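Local structure of spondin-1 (Homo sapiens, 2ZOU) at residues 52-63 / 117-128. The protein is a secreted extracellular-matrix glycoprotein, also called F-spondin, that probably acts in cell adhesion and whose reeler domain folds as a beta-sandwich. Residues are numbered along the deposited sequence; the frame is centred on the assembly and turned at random.
Sequences YFRGFTLIALRE and TGCVILKASIVQ. With EDO (1,2-ethanediol), chain D; EDO (1,2-ethanediol), chain F.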
loop_
_atom_site.group_PDB
_atom_site.type_symbol
_atom_site.label_atom_id
_atom_site.label_comp_id
_atom_site.label_asym_id
_atom_site.label_seq_id
_atom_site.Cartn_x
_atom_site.Cartn_y
_atom_site.Cartn_z
ATOM N N TYR A 52 -3.961 -16.497 -2.246
ATOM C CA TYR A 52 -3.656 -15.978 -0.927
ATOM C C TYR A 52 -2.272 -15.364 -1.005
ATOM O O TYR A 52 -1.550 -15.557 -1.996
ATOM C CB TYR A 52 -3.683 -17.113 0.120
ATOM C CG TYR A 52 -2.769 -18.254 -0.243
ATOM C CD1 TYR A 52 -1.414 -18.228 0.118
ATOM C CD2 TYR A 52 -3.239 -19.337 -0.988
ATOM C CE1 TYR A 52 -0.555 -19.259 -0.243
ATOM C CE2 TYR A 52 -2.380 -20.378 -1.356
ATOM C CZ TYR A 52 -1.046 -20.327 -0.978
ATOM O OH TYR A 52 -0.188 -21.340 -1.314
ATOM N N PHE A 53 -1.899 -14.621 0.023
ATOM C CA PHE A 53 -0.526 -14.152 0.144
ATOM C C PHE A 53 0.003 -14.474 1.538
ATOM O O PHE A 53 -0.738 -14.472 2.517
ATOM C CB PHE A 53 -0.385 -12.666 -0.218
ATOM C CG PHE A 53 -1.356 -11.763 0.482
ATOM C CD1 PHE A 53 -2.638 -11.557 -0.037
ATOM C CD2 PHE A 53 -0.998 -11.094 1.647
ATOM C CE1 PHE A 53 -3.542 -10.700 0.596
ATOM C CE2 PHE A 53 -1.900 -10.257 2.313
ATOM C CZ PHE A 53 -3.169 -10.033 1.766
ATOM N N ARG A 54 1.289 -14.788 1.604
ATOM C CA ARG A 54 1.937 -15.106 2.876
ATOM C C ARG A 54 2.699 -13.897 3.403
ATOM O O ARG A 54 3.089 -13.857 4.570
ATOM C CB ARG A 54 2.857 -16.314 2.709
ATOM C CG ARG A 54 2.099 -17.617 2.539
ATOM C CD ARG A 54 3.027 -18.830 2.458
ATOM N NE ARG A 54 3.923 -18.765 1.301
ATOM C CZ ARG A 54 5.235 -18.553 1.366
ATOM N NH1 ARG A 54 5.857 -18.414 2.540
ATOM N NH2 ARG A 54 5.939 -18.498 0.245
ATOM N N GLY A 55 2.909 -12.913 2.543
ATOM C CA GLY A 55 3.594 -11.682 2.903
ATOM C C GLY A 55 3.253 -10.563 1.941
ATOM O O GLY A 55 2.822 -10.792 0.805
ATOM N N PHE A 56 3.434 -9.332 2.393
ATOM C CA PHE A 56 3.143 -8.158 1.568
ATOM C C PHE A 56 3.941 -6.965 2.059
ATOM O O PHE A 56 4.412 -6.944 3.210
ATOM C CB PHE A 56 1.641 -7.824 1.564
ATOM C CG PHE A 56 1.181 -7.137 2.820
ATOM C CD1 PHE A 56 1.152 -5.750 2.909
ATOM C CD2 PHE A 56 0.843 -7.885 3.945
ATOM C CE1 PHE A 56 0.763 -5.129 4.092
ATOM C CE2 PHE A 56 0.449 -7.283 5.125
ATOM C CZ PHE A 56 0.409 -5.903 5.212
ATOM N N THR A 57 4.081 -5.980 1.179
ATOM C CA THR A 57 4.622 -4.681 1.542
ATOM C C THR A 57 3.739 -3.624 0.917
ATOM O O THR A 57 3.388 -3.722 -0.252
ATOM C CB THR A 57 6.047 -4.489 1.019
ATOM O OG1 THR A 57 6.870 -5.575 1.458
ATOM C CG2 THR A 57 6.627 -3.182 1.555
ATOM N N LEU A 58 3.413 -2.604 1.695
ATOM C CA LEU A 58 2.525 -1.551 1.264
ATOM C C LEU A 58 3.131 -0.183 1.581
ATOM O O LEU A 58 3.528 0.061 2.726
ATOM C CB LEU A 58 1.167 -1.719 1.960
ATOM C CG LEU A 58 0.184 -0.558 1.874
ATOM C CD1 LEU A 58 -0.228 -0.316 0.445
ATOM C CD2 LEU A 58 -1.028 -0.797 2.749
ATOM N N ILE A 59 3.193 0.695 0.568
ATOM C CA ILE A 59 3.738 2.061 0.733
ATOM C C ILE A 59 2.845 3.100 0.067
ATOM O O ILE A 59 1.962 2.760 -0.719
ATOM C CB ILE A 59 5.200 2.168 0.206
ATOM C CG1 ILE A 59 5.259 1.805 -1.282
ATOM C CG2 ILE A 59 6.120 1.297 1.060
ATOM C CD1 ILE A 59 6.653 1.936 -1.891
ATOM N N ALA A 60 3.053 4.368 0.426
ATOM C CA ALA A 60 2.374 5.489 -0.213
ATOM C C ALA A 60 3.436 6.511 -0.590
ATOM O O ALA A 60 4.110 7.036 0.296
ATOM C CB ALA A 60 1.378 6.107 0.745
ATOM N N LEU A 61 3.576 6.785 -1.885
ATOM C CA LEU A 61 4.651 7.644 -2.403
ATOM C C LEU A 61 4.101 8.847 -3.118
ATOM O O LEU A 61 3.109 8.751 -3.841
ATOM C CB LEU A 61 5.513 6.868 -3.395
ATOM C CG LEU A 61 6.252 5.644 -2.862
ATOM C CD1 LEU A 61 7.110 5.028 -3.976
ATOM C CD2 LEU A 61 7.123 6.023 -1.659
ATOM N N ARG A 62 4.774 9.988 -2.979
ATOM C CA ARG A 62 4.523 11.077 -3.889
ATOM C C ARG A 62 4.806 10.550 -5.286
ATOM O O ARG A 62 5.777 9.809 -5.486
ATOM C CB ARG A 62 5.459 12.241 -3.558
ATOM C CG ARG A 62 5.145 12.876 -2.206
ATOM C CD ARG A 62 5.853 14.209 -2.088
ATOM N NE ARG A 62 5.736 14.780 -0.752
ATOM C CZ ARG A 62 5.729 16.088 -0.504
ATOM N NH1 ARG A 62 5.805 16.959 -1.502
ATOM N NH2 ARG A 62 5.629 16.528 0.742
ATOM N N GLU A 63 3.971 10.915 -6.249
ATOM C CA GLU A 63 4.188 10.469 -7.631
ATOM C C GLU A 63 5.578 10.819 -8.175
ATOM O O GLU A 63 6.135 11.878 -7.863
ATOM C CB GLU A 63 3.115 11.018 -8.568
ATOM C CG GLU A 63 2.980 10.179 -9.841
ATOM C CD GLU A 63 1.831 10.606 -10.740
ATOM O OE1 GLU A 63 1.284 11.715 -10.533
ATOM O OE2 GLU A 63 1.492 9.821 -11.659
ATOM N N THR A 117 0.614 18.432 -1.260
ATOM C CA THR A 117 1.456 17.239 -1.353
ATOM C C THR A 117 1.458 16.654 -2.767
ATOM O O THR A 117 2.420 16.008 -3.176
ATOM C CB THR A 117 1.041 16.172 -0.302
ATOM O OG1 THR A 117 1.220 16.724 1.011
ATOM C CG2 THR A 117 1.881 14.892 -0.434
ATOM N N GLY A 118 0.374 16.892 -3.498
ATOM C CA GLY A 118 0.230 16.404 -4.860
ATOM C C GLY A 118 -0.257 14.965 -4.940
ATOM O O GLY A 118 -0.715 14.362 -3.958
ATOM N N CYS A 119 -0.155 14.411 -6.136
ATOM C CA CYS A 119 -0.640 13.060 -6.389
ATOM C C CYS A 119 0.148 12.048 -5.589
ATOM O O CYS A 119 1.371 12.119 -5.522
ATOM C CB CYS A 119 -0.560 12.722 -7.877
ATOM S SG CYS A 119 -1.699 13.688 -8.892
ATOM N N VAL A 120 -0.573 11.098 -5.000
ATOM C CA VAL A 120 0.024 10.040 -4.198
ATOM C C VAL A 120 -0.254 8.677 -4.864
ATOM O O VAL A 120 -1.340 8.441 -5.392
ATOM C CB VAL A 120 -0.551 10.046 -2.768
ATOM C CG1 VAL A 120 -0.115 8.808 -1.994
ATOM C CG2 VAL A 120 -0.143 11.322 -2.047
ATOM N N ILE A 121 0.750 7.806 -4.849
ATOM C CA ILE A 121 0.612 6.445 -5.368
ATOM C C ILE A 121 0.699 5.456 -4.229
ATOM O O ILE A 121 1.748 5.321 -3.581
ATOM C CB ILE A 121 1.722 6.086 -6.394
ATOM C CG1 ILE A 121 1.958 7.208 -7.420
ATOM C CG2 ILE A 121 1.382 4.763 -7.077
ATOM C CD1 ILE A 121 0.794 7.471 -8.379
ATOM N N LEU A 122 -0.416 4.768 -3.980
ATOM C CA LEU A 122 -0.448 3.671 -3.035
ATOM C C LEU A 122 -0.045 2.442 -3.803
ATOM O O LEU A 122 -0.630 2.178 -4.848
ATOM C CB LEU A 122 -1.867 3.481 -2.485
ATOM C CG LEU A 122 -2.443 4.671 -1.708
ATOM C CD1 LEU A 122 -3.922 4.459 -1.417
ATOM C CD2 LEU A 122 -1.685 4.826 -0.419
ATOM N N LYS A 123 0.924 1.696 -3.287
ATOM C CA LYS A 123 1.521 0.571 -4.018
ATOM C C LYS A 123 1.813 -0.607 -3.107
ATOM O O LYS A 123 2.295 -0.438 -1.994
ATOM C CB LYS A 123 2.852 0.993 -4.650
ATOM C CG LYS A 123 2.778 1.672 -5.991
ATOM C CD LYS A 123 4.055 2.444 -6.269
ATOM C CE LYS A 123 5.207 1.548 -6.625
ATOM N NZ LYS A 123 6.319 2.371 -7.197
ATOM N N ALA A 124 1.560 -1.814 -3.601
ATOM C CA ALA A 124 1.843 -3.011 -2.841
ATOM C C ALA A 124 2.598 -4.043 -3.652
ATOM O O ALA A 124 2.520 -4.078 -4.876
ATOM C CB ALA A 124 0.561 -3.607 -2.311
ATOM N N SER A 125 3.339 -4.870 -2.930
ATOM C CA SER A 125 4.008 -6.048 -3.450
ATOM C C SER A 125 3.570 -7.214 -2.588
ATOM O O SER A 125 3.340 -7.029 -1.386
ATOM C CB SER A 125 5.519 -5.847 -3.357
ATOM O OG SER A 125 6.206 -7.033 -3.682
ATOM N N ILE A 126 3.444 -8.410 -3.166
ATOM C CA ILE A 126 3.074 -9.587 -2.369
ATOM C C ILE A 126 3.949 -10.809 -2.666
ATOM O O ILE A 126 4.627 -10.863 -3.701
ATOM C CB ILE A 126 1.554 -9.998 -2.485
ATOM C CG1 ILE A 126 1.235 -10.606 -3.860
ATOM C CG2 ILE A 126 0.597 -8.842 -2.071
ATOM C CD1 ILE A 126 1.407 -12.112 -3.957
ATOM N N VAL A 127 3.907 -11.782 -1.761
ATOM C CA VAL A 127 4.419 -13.137 -2.041
ATOM C C VAL A 127 3.377 -14.226 -1.774
ATOM O O VAL A 127 2.721 -14.202 -0.739
ATOM C CB VAL A 127 5.761 -13.457 -1.302
ATOM C CG1 VAL A 127 5.634 -13.275 0.200
ATOM C CG2 VAL A 127 6.245 -14.864 -1.654
ATOM N N GLN A 128 3.232 -15.165 -2.721
ATOM C CA GLN A 128 2.394 -16.370 -2.565
ATOM C C GLN A 128 3.303 -17.588 -2.741
ATOM O O GLN A 128 3.761 -18.155 -1.751
ATOM C CB GLN A 128 1.222 -16.385 -3.573
ATOM C CG GLN A 128 0.247 -17.583 -3.415
ATOM C CD GLN A 128 -0.962 -17.562 -4.364
ATOM O OE1 GLN A 128 -1.836 -18.425 -4.273
ATOM N NE2 GLN A 128 -0.991 -16.617 -5.290
HETATM C C1 EDO D . 7.396 -9.351 -1.290
HETATM O O1 EDO D . 7.851 -8.133 -1.889
HETATM C C2 EDO D . 6.233 -9.051 -0.354
HETATM O O2 EDO D . 6.638 -8.099 0.643
HETATM C C1 EDO F . 1.949 -4.784 -8.705
HETATM O O1 EDO F . 2.662 -5.020 -7.489
HETATM C C2 EDO F . 2.188 -5.897 -9.712
HETATM O O2 EDO F . 1.016 -6.091 -10.506
#
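Antiparallel pairing joins the central strand 55-62 of the five-stranded sheet in the reeler beta-sandwich to its neighbour 120-127. T57 and S125, I59 and K123, and L61 and I121 exchange reciprocal N-H...O bonds, I121 N to L61 O being 2.7 Å; V127 N gives a single bond to G55 O, and E63 N to C119 O (3.0 Å) extends the pairing past the strand end. At the other end a classic bulge sets two residues, R54 and G55, opposite V127, with R54 N on V127 O (2.8 Å). A turn in the R54 chain (chi3 -62°) brings NE and NH2 side-on to Q128 O, at 3.1 and 3.0 Å; this oxygen, lying close to the guanidinium plane, accepts from both nitrogens. Q128 extends across the Y52 ring, its CG 3.9 Å from the ring centroid in a CH-pi contact and its amide plane steeply inclined to the ring. On the face carrying F56, L58 and A60, L122 CD2 packs 3.5 Å from A60 CB. On the other face, T57 OG1 bonds an ethanediol, likely picked up during crystallisation. Strands 95-97 and 131-144 flank the pair, E63 salt-bridges K143, C119 is disulfide-bonded to C145, and the facing sheet's strand 105-111 receives L58 on V108 and A60 on W110.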